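Local atomic coordinates of PUM-HD domain-containing protein (Caenorhabditis elegans, PDB entry 7CGH), a protein that probably binds the 3' untranslated regions of messenger RNAs through its Pumilio repeat domain, here holding a short RNA element. Residues 72-77 with 104-109; 154-159 with 194-199. One frame throughout, in Å; residues are numbered along the deposited sequence.

Both contacts belong to the Pumilio homology domain and follow one another along the chain: contact 1 is complete in the chain before contact 2 begins. Contact 1, residues 72-77 with 104-109, lies toward the N-terminal end of the arc, its centre about 28 Å from that of the chain. Contact 2, residues 154-159 with 194-199, is near the middle, about 7 Å from the chain centre. Their centres are about 24 Å apart and their nearest atoms about 10 Å. Contact 2 meets the RNA directly, through His157, Cys195, Arg196 and Gln199. Contact 1 comes no nearer to the RNA than about 9 Å, so it joins successive parts of the scaffold without handling a base.

Contact 1. Residues 72-77 with 104-109; sequences SNADEL and DAIIDR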
loop_
_atom_site.group_PDB
_atom_site.type_symbol
_atom_site.label_atom_id
_atom_site.label_comp_id
_atom_site.label_asym_id
_atom_site.label_seq_id
_atom_site.Cartn_x
_atom_site.Cartn_y
_atom_site.Cartn_z
ATOM N N SER A 72 -28.347 -17.804 1.193
ATOM C CA SER A 72 -28.870 -18.448 -0.012
ATOM C C SER A 72 -28.647 -17.603 -1.254
ATOM O O SER A 72 -28.504 -18.142 -2.352
ATOM C CB SER A 72 -30.369 -18.717 0.145
ATOM O OG SER A 72 -30.574 -19.900 0.883
ATOM N N ASN A 73 -28.647 -16.281 -1.103
ATOM C CA ASN A 73 -28.538 -15.355 -2.217
ATOM C C ASN A 73 -27.171 -14.678 -2.277
ATOM O O ASN A 73 -27.011 -13.680 -2.993
ATOM C CB ASN A 73 -29.657 -14.314 -2.121
ATOM C CG ASN A 73 -31.052 -14.941 -2.232
ATOM O OD1 ASN A 73 -31.528 -15.214 -3.326
ATOM N ND2 ASN A 73 -31.695 -15.173 -1.097
ATOM N N ALA A 74 -26.181 -15.213 -1.559
ATOM C CA ALA A 74 -24.922 -14.495 -1.373
ATOM C C ALA A 74 -24.230 -14.230 -2.700
ATOM O O ALA A 74 -23.686 -13.141 -2.923
ATOM C CB ALA A 74 -24.004 -15.285 -0.444
ATOM N N ASP A 75 -24.260 -15.209 -3.602
ATOM C CA ASP A 75 -23.514 -15.087 -4.840
ATOM C C ASP A 75 -24.079 -13.984 -5.722
ATOM O O ASP A 75 -23.333 -13.351 -6.470
ATOM C CB ASP A 75 -23.476 -16.444 -5.543
ATOM C CG ASP A 75 -22.831 -17.549 -4.647
ATOM O OD1 ASP A 75 -21.573 -17.583 -4.493
ATOM O OD2 ASP A 75 -23.593 -18.376 -4.074
ATOM N N GLU A 76 -25.373 -13.702 -5.611
ATOM C CA GLU A 76 -25.956 -12.579 -6.326
ATOM C C GLU A 76 -25.762 -11.262 -5.578
ATOM O O GLU A 76 -25.823 -10.196 -6.198
ATOM C CB GLU A 76 -27.446 -12.854 -6.593
ATOM C CG GLU A 76 -28.293 -11.602 -6.861
ATOM C CD GLU A 76 -29.448 -11.822 -7.845
ATOM O OE1 GLU A 76 -29.527 -11.074 -8.847
ATOM O OE2 GLU A 76 -30.285 -12.729 -7.611
ATOM N N LEU A 77 -25.464 -11.301 -4.281
ATOM C CA LEU A 77 -25.309 -10.063 -3.521
ATOM C C LEU A 77 -23.874 -9.532 -3.430
ATOM O O LEU A 77 -23.693 -8.327 -3.235
ATOM C CB LEU A 77 -25.842 -10.252 -2.102
ATOM C CG LEU A 77 -27.342 -10.492 -1.937
ATOM C CD1 LEU A 77 -27.687 -10.451 -0.465
ATOM C CD2 LEU A 77 -28.127 -9.436 -2.689
ATOM N N ASP A 104 -18.771 -20.321 3.603
ATOM C CA ASP A 104 -19.183 -21.439 2.756
ATOM C C ASP A 104 -20.058 -20.967 1.603
ATOM O O ASP A 104 -19.953 -21.480 0.481
ATOM C CB ASP A 104 -19.925 -22.487 3.578
ATOM C CG ASP A 104 -19.001 -23.553 4.131
ATOM O OD1 ASP A 104 -18.010 -23.897 3.435
ATOM O OD2 ASP A 104 -19.267 -24.047 5.257
ATOM N N ALA A 105 -20.924 -19.984 1.851
ATOM C CA ALA A 105 -21.822 -19.568 0.782
ATOM C C ALA A 105 -21.045 -18.997 -0.392
ATOM O O ALA A 105 -21.498 -19.085 -1.534
ATOM C CB ALA A 105 -22.843 -18.556 1.310
ATOM N N ILE A 106 -19.857 -18.451 -0.140
ATOM C CA ILE A 106 -19.091 -17.752 -1.168
ATOM C C ILE A 106 -17.790 -18.448 -1.540
ATOM O O ILE A 106 -17.162 -18.040 -2.530
ATOM C CB ILE A 106 -18.792 -16.295 -0.749
ATOM C CG1 ILE A 106 -17.831 -16.274 0.451
ATOM C CG2 ILE A 106 -20.094 -15.552 -0.407
ATOM C CD1 ILE A 106 -17.186 -14.932 0.712
ATOM N N ILE A 107 -17.365 -19.478 -0.804
ATOM C CA ILE A 107 -15.981 -19.937 -0.934
ATOM C C ILE A 107 -15.659 -20.373 -2.353
ATOM O O ILE A 107 -14.519 -20.222 -2.810
ATOM C CB ILE A 107 -15.667 -21.067 0.075
ATOM C CG1 ILE A 107 -14.172 -21.369 0.065
ATOM C CG2 ILE A 107 -16.407 -22.357 -0.265
ATOM C CD1 ILE A 107 -13.326 -20.309 0.682
ATOM N N ASP A 108 -16.640 -20.902 -3.081
ATOM C CA ASP A 108 -16.333 -21.552 -4.348
ATOM C C ASP A 108 -16.046 -20.548 -5.448
ATOM O O ASP A 108 -15.348 -20.875 -6.419
ATOM C CB ASP A 108 -17.481 -22.476 -4.770
ATOM C CG ASP A 108 -17.531 -23.762 -3.957
ATOM O OD1 ASP A 108 -16.451 -24.301 -3.631
ATOM O OD2 ASP A 108 -18.641 -24.245 -3.645
ATOM N N ARG A 109 -16.569 -19.331 -5.324
ATOM C CA ARG A 109 -16.344 -18.295 -6.326
ATOM C C ARG A 109 -15.401 -17.200 -5.839
ATOM O O ARG A 109 -15.324 -16.140 -6.464
ATOM C CB ARG A 109 -17.673 -17.684 -6.765
ATOM C CG ARG A 109 -18.785 -18.678 -6.897
ATOM C CD ARG A 109 -19.051 -18.997 -8.347
ATOM N NE ARG A 109 -19.139 -17.790 -9.147
ATOM C CZ ARG A 109 -20.261 -17.095 -9.334
ATOM N NH1 ARG A 109 -21.398 -17.483 -8.747
ATOM N NH2 ARG A 109 -20.251 -15.986 -10.097
#
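Ala74 and Ala105 meet methyl to methyl, with Ala74 CB 3.9 Å from Ala105 CB. Small residues suit this place, because the two backbones come close together here. Ala74 CB also touches Ile106 CG2 at 3.9 Å. With chi1 at 67°, Ile106 turns this methyl to the seam while its longer branch leads away and the side chain also packs on Val78.

Next to the methyls the contact becomes polar. Asp75 CG stands anti to its own carbonyl carbon (chi1 -58°), which carries the carboxylate across to the backbone of Ala105. There OD1 of Asp75 lies 3.3 Å from the carbonyl oxygen of Ala105, and OD2 of Asp75 is 3.4 Å from the same oxygen. All three are acceptors, so the approach is probably somewhat unfavourable; the hydrogen bond between Tyr113 OH and OD1 of Asp75 probably offsets it in part.

Arg109 lends charge more than a bond. Its chain, bent at chi2 and chi3, brings CG within 3.8 Å of Asp75 OD1, whereas NH1 of Arg109 stays 4.3 Å from that oxygen, which is well out of the guanidinium plane. The arginine instead makes its salt bridge through NE to Glu112. Replacing Asp75 with alanine is likely to leave the Tyr113 hydroxyl without this acceptor and to remove one of the negative charges near Arg109, the Glu112 salt bridge remaining. The contact belongs to the right-handed alpha-solenoid of stacked Pumilio repeats, at the boundary of the predicted repeats 69-104 and 105-140.

Contact 2. Residues 154-159 with 194-199; sequences NGNHVV and GCRVVQ. With nucleotides of chain B.
Asn156 OD1 accepts from two donors: Gln160 NE2 gives it a hydrogen bond, and Arg196 NH1 a weak one at 3.4 Å across the contact. Arg196, extended from CG to NE, passes its CD close to the same oxygen and presents the guanidinium edge to Asn156 and His157. One guanidinium face receives the ribose of C5 of chain B, whose O2' is 3.3 Å from Arg196 CZ.

His157 lays one ring face against the A6 base of chain B, offset toward the rim, with His157 ND1 3.1 Å from C6 of A6, while Asn156 OD1 lies over the opposite face. Gln199 reads the A4 base of chain B: NE2 donates to N1 of A4 at 2.9 Å, and OE1 accepts from N6 of A4 at 3.0 Å. Gln199 NE2 also donates to Cys195 O (3.0 Å), which helps fix the amide; Gln199 N reaches that oxygen from the opposite face. Cys195 SG touches C2 of A4, and this cysteine-glutamine combination is characteristic of adenine recognition by Pumilio repeats.

Behind this surface Val159 CG1 and Val197 CG1 touch at 3.7 Å. The axes of 155-159 and 194-199 approach to 9.1 Å, 5° from parallel. Helix 146-150 packs on both valines, helix 119-129 adjoins His157, and helix 230-240 adjoins Cys195 and Gln199.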
loop_
_atom_site.group_PDB
_atom_site.type_symbol
_atom_site.label_atom_id
_atom_site.label_comp_id
_atom_site.label_asym_id
_atom_site.label_seq_id
_atom_site.Cartn_x
_atom_site.Cartn_y
_atom_site.Cartn_z
ATOM N N ASN A 154 -8.645 -4.455 -8.443
ATOM C CA ASN A 154 -9.389 -4.874 -7.262
ATOM C C ASN A 154 -8.644 -5.923 -6.442
ATOM O O ASN A 154 -8.595 -5.821 -5.208
ATOM C CB ASN A 154 -10.772 -5.402 -7.666
ATOM C CG ASN A 154 -11.606 -4.352 -8.399
ATOM O OD1 ASN A 154 -11.630 -3.180 -8.022
ATOM N ND2 ASN A 154 -12.268 -4.769 -9.464
ATOM N N GLY A 155 -8.011 -6.891 -7.111
ATOM C CA GLY A 155 -7.395 -8.004 -6.410
ATOM C C GLY A 155 -6.249 -7.647 -5.480
ATOM O O GLY A 155 -6.009 -8.356 -4.496
ATOM N N ASN A 156 -5.525 -6.555 -5.758
ATOM C CA ASN A 156 -4.375 -6.226 -4.910
ATOM C C ASN A 156 -4.803 -5.915 -3.478
ATOM O O ASN A 156 -4.112 -6.299 -2.528
ATOM C CB ASN A 156 -3.569 -5.069 -5.504
ATOM C CG ASN A 156 -4.169 -3.718 -5.200
ATOM O OD1 ASN A 156 -3.853 -3.111 -4.176
ATOM N ND2 ASN A 156 -5.049 -3.237 -6.086
ATOM N N HIS A 157 -5.966 -5.273 -3.299
ATOM C CA HIS A 157 -6.443 -4.944 -1.950
ATOM C C HIS A 157 -6.764 -6.197 -1.145
ATOM O O HIS A 157 -6.585 -6.203 0.070
ATOM C CB HIS A 157 -7.679 -4.023 -1.998
ATOM C CG HIS A 157 -7.462 -2.759 -2.765
ATOM N ND1 HIS A 157 -6.909 -1.629 -2.202
ATOM C CD2 HIS A 157 -7.697 -2.455 -4.064
ATOM C CE1 HIS A 157 -6.824 -0.680 -3.119
ATOM N NE2 HIS A 157 -7.301 -1.155 -4.256
ATOM N N VAL A 158 -7.205 -7.271 -1.799
ATOM C CA VAL A 158 -7.420 -8.538 -1.096
ATOM C C VAL A 158 -6.089 -9.133 -0.667
ATOM O O VAL A 158 -5.948 -9.633 0.453
ATOM C CB VAL A 158 -8.205 -9.518 -1.989
ATOM C CG1 VAL A 158 -8.386 -10.860 -1.285
ATOM C CG2 VAL A 158 -9.548 -8.899 -2.414
ATOM N N VAL A 159 -5.085 -9.079 -1.546
ATOM C CA VAL A 159 -3.769 -9.598 -1.187
ATOM C C VAL A 159 -3.124 -8.733 -0.111
ATOM O O VAL A 159 -2.500 -9.253 0.820
ATOM C CB VAL A 159 -2.872 -9.690 -2.428
ATOM C CG1 VAL A 159 -1.516 -10.092 -2.008
ATOM C CG2 VAL A 159 -3.476 -10.655 -3.473
ATOM N N GLY A 194 0.613 -3.850 -8.153
ATOM C CA GLY A 194 1.546 -4.827 -7.648
ATOM C C GLY A 194 2.494 -4.233 -6.633
ATOM O O GLY A 194 2.857 -4.901 -5.663
ATOM N N CYS A 195 2.875 -2.958 -6.817
ATOM C CA CYS A 195 3.849 -2.329 -5.930
ATOM C C CYS A 195 3.320 -2.202 -4.509
ATOM O O CYS A 195 4.108 -2.185 -3.553
ATOM C CB CYS A 195 4.255 -0.954 -6.459
ATOM S SG CYS A 195 3.009 0.320 -6.311
ATOM N N ARG A 196 1.999 -2.110 -4.341
ATOM C CA ARG A 196 1.468 -2.035 -2.983
ATOM C C ARG A 196 1.576 -3.383 -2.278
ATOM O O ARG A 196 1.762 -3.428 -1.054
ATOM C CB ARG A 196 0.016 -1.555 -2.993
ATOM C CG ARG A 196 -0.277 -0.426 -3.964
ATOM C CD ARG A 196 -1.743 -0.516 -4.440
ATOM N NE ARG A 196 -2.140 0.617 -5.280
ATOM C CZ ARG A 196 -3.389 0.871 -5.649
ATOM N NH1 ARG A 196 -4.366 0.069 -5.241
ATOM N NH2 ARG A 196 -3.661 1.925 -6.415
ATOM N N VAL A 197 1.470 -4.483 -3.033
ATOM C CA VAL A 197 1.646 -5.809 -2.453
ATOM C C VAL A 197 3.079 -5.994 -1.963
ATOM O O VAL A 197 3.306 -6.479 -0.849
ATOM C CB VAL A 197 1.252 -6.895 -3.464
ATOM C CG1 VAL A 197 1.571 -8.290 -2.883
ATOM C CG2 VAL A 197 -0.236 -6.780 -3.789
ATOM N N VAL A 198 4.065 -5.615 -2.796
ATOM C CA VAL A 198 5.470 -5.684 -2.393
ATOM C C VAL A 198 5.684 -4.895 -1.112
ATOM O O VAL A 198 6.324 -5.376 -0.169
ATOM C CB VAL A 198 6.389 -5.177 -3.527
ATOM C CG1 VAL A 198 7.853 -5.185 -3.092
ATOM C CG2 VAL A 198 6.220 -6.013 -4.796
ATOM N N GLN A 199 5.116 -3.690 -1.035
ATOM C CA GLN A 199 5.324 -2.870 0.156
ATOM C C GLN A 199 4.701 -3.512 1.389
ATOM O O GLN A 199 5.319 -3.536 2.458
ATOM C CB GLN A 199 4.764 -1.466 -0.053
ATOM C CG GLN A 199 5.526 -0.609 -1.042
ATOM C CD GLN A 199 4.755 0.655 -1.408
ATOM O OE1 GLN A 199 4.588 1.550 -0.584
ATOM N NE2 GLN A 199 4.263 0.718 -2.645
ATOM P P A B 6 -7.208 5.542 -2.736
ATOM O OP1 A B 6 -7.046 7.012 -2.919
ATOM O OP2 A B 6 -7.190 5.042 -1.346
ATOM O "O5'" A B 6 -8.566 5.101 -3.449
ATOM C "C5'" A B 6 -8.639 5.013 -4.865
ATOM C "C4'" A B 6 -9.752 4.107 -5.312
ATOM O "O4'" A B 6 -9.290 2.730 -5.387
ATOM C "C3'" A B 6 -10.963 4.038 -4.391
ATOM O "O3'" A B 6 -11.834 5.129 -4.551
ATOM C "C2'" A B 6 -11.573 2.693 -4.763
ATOM O "O2'" A B 6 -12.253 2.776 -6.007
ATOM C "C1'" A B 6 -10.307 1.856 -4.947
ATOM N N9 A B 6 -9.890 1.301 -3.649
ATOM C C8 A B 6 -9.176 1.891 -2.625
ATOM N N7 A B 6 -9.023 1.115 -1.567
ATOM C C5 A B 6 -9.673 -0.052 -1.917
ATOM C C6 A B 6 -9.863 -1.277 -1.255
ATOM N N6 A B 6 -9.401 -1.561 -0.033
ATOM N N1 A B 6 -10.576 -2.225 -1.908
ATOM C C2 A B 6 -11.049 -1.956 -3.130
ATOM N N3 A B 6 -10.931 -0.851 -3.859
ATOM C C4 A B 6 -10.227 0.062 -3.188
ATOM P P A B 4 1.333 12.501 -7.075
ATOM O OP1 A B 4 0.272 12.774 -8.077
ATOM O OP2 A B 4 1.303 13.208 -5.764
ATOM O "O5'" A B 4 1.331 10.949 -6.739
ATOM C "C5'" A B 4 0.224 10.328 -6.124
ATOM C "C4'" A B 4 0.046 8.940 -6.672
ATOM O "O4'" A B 4 1.273 8.183 -6.507
ATOM C "C3'" A B 4 -1.009 8.113 -5.978
ATOM O "O3'" A B 4 -2.304 8.403 -6.481
ATOM C "C2'" A B 4 -0.540 6.685 -6.234
ATOM O "O2'" A B 4 -0.899 6.285 -7.546
ATOM C "C1'" A B 4 0.980 6.849 -6.183
ATOM N N9 A B 4 1.587 6.564 -4.858
ATOM C C8 A B 4 1.999 7.458 -3.895
ATOM N N7 A B 4 2.539 6.895 -2.826
ATOM C C5 A B 4 2.511 5.532 -3.096
ATOM C C6 A B 4 2.931 4.356 -2.393
ATOM N N6 A B 4 3.493 4.278 -1.194
ATOM N N1 A B 4 2.740 3.166 -2.985
ATOM C C2 A B 4 2.161 3.132 -4.188
ATOM N N3 A B 4 1.729 4.148 -4.941
ATOM C C4 A B 4 1.922 5.332 -4.344
ATOM P P C B 5 -3.486 8.795 -5.474
ATOM O OP1 C B 5 -4.641 9.214 -6.311
ATOM O OP2 C B 5 -3.021 9.699 -4.402
ATOM O "O5'" C B 5 -3.858 7.400 -4.797
ATOM C "C5'" C B 5 -4.154 6.274 -5.608
ATOM C "C4'" C B 5 -4.006 5.007 -4.817
ATOM O "O4'" C B 5 -2.607 4.801 -4.479
ATOM C "C3'" C B 5 -4.711 4.992 -3.467
ATOM O "O3'" C B 5 -6.100 4.732 -3.590
ATOM C "C2'" C B 5 -3.937 3.920 -2.695
ATOM O "O2'" C B 5 -4.385 2.614 -3.013
ATOM C "C1'" C B 5 -2.518 4.079 -3.269
ATOM N N1 C B 5 -1.592 4.742 -2.326
ATOM C C2 C B 5 -0.840 3.887 -1.506
ATOM O O2 C B 5 -0.975 2.658 -1.631
ATOM N N3 C B 5 0.019 4.411 -0.601
ATOM C C4 C B 5 0.135 5.729 -0.506
ATOM N N4 C B 5 1.002 6.190 0.399
ATOM C C5 C B 5 -0.627 6.625 -1.320
ATOM C C6 C B 5 -1.479 6.101 -2.212
#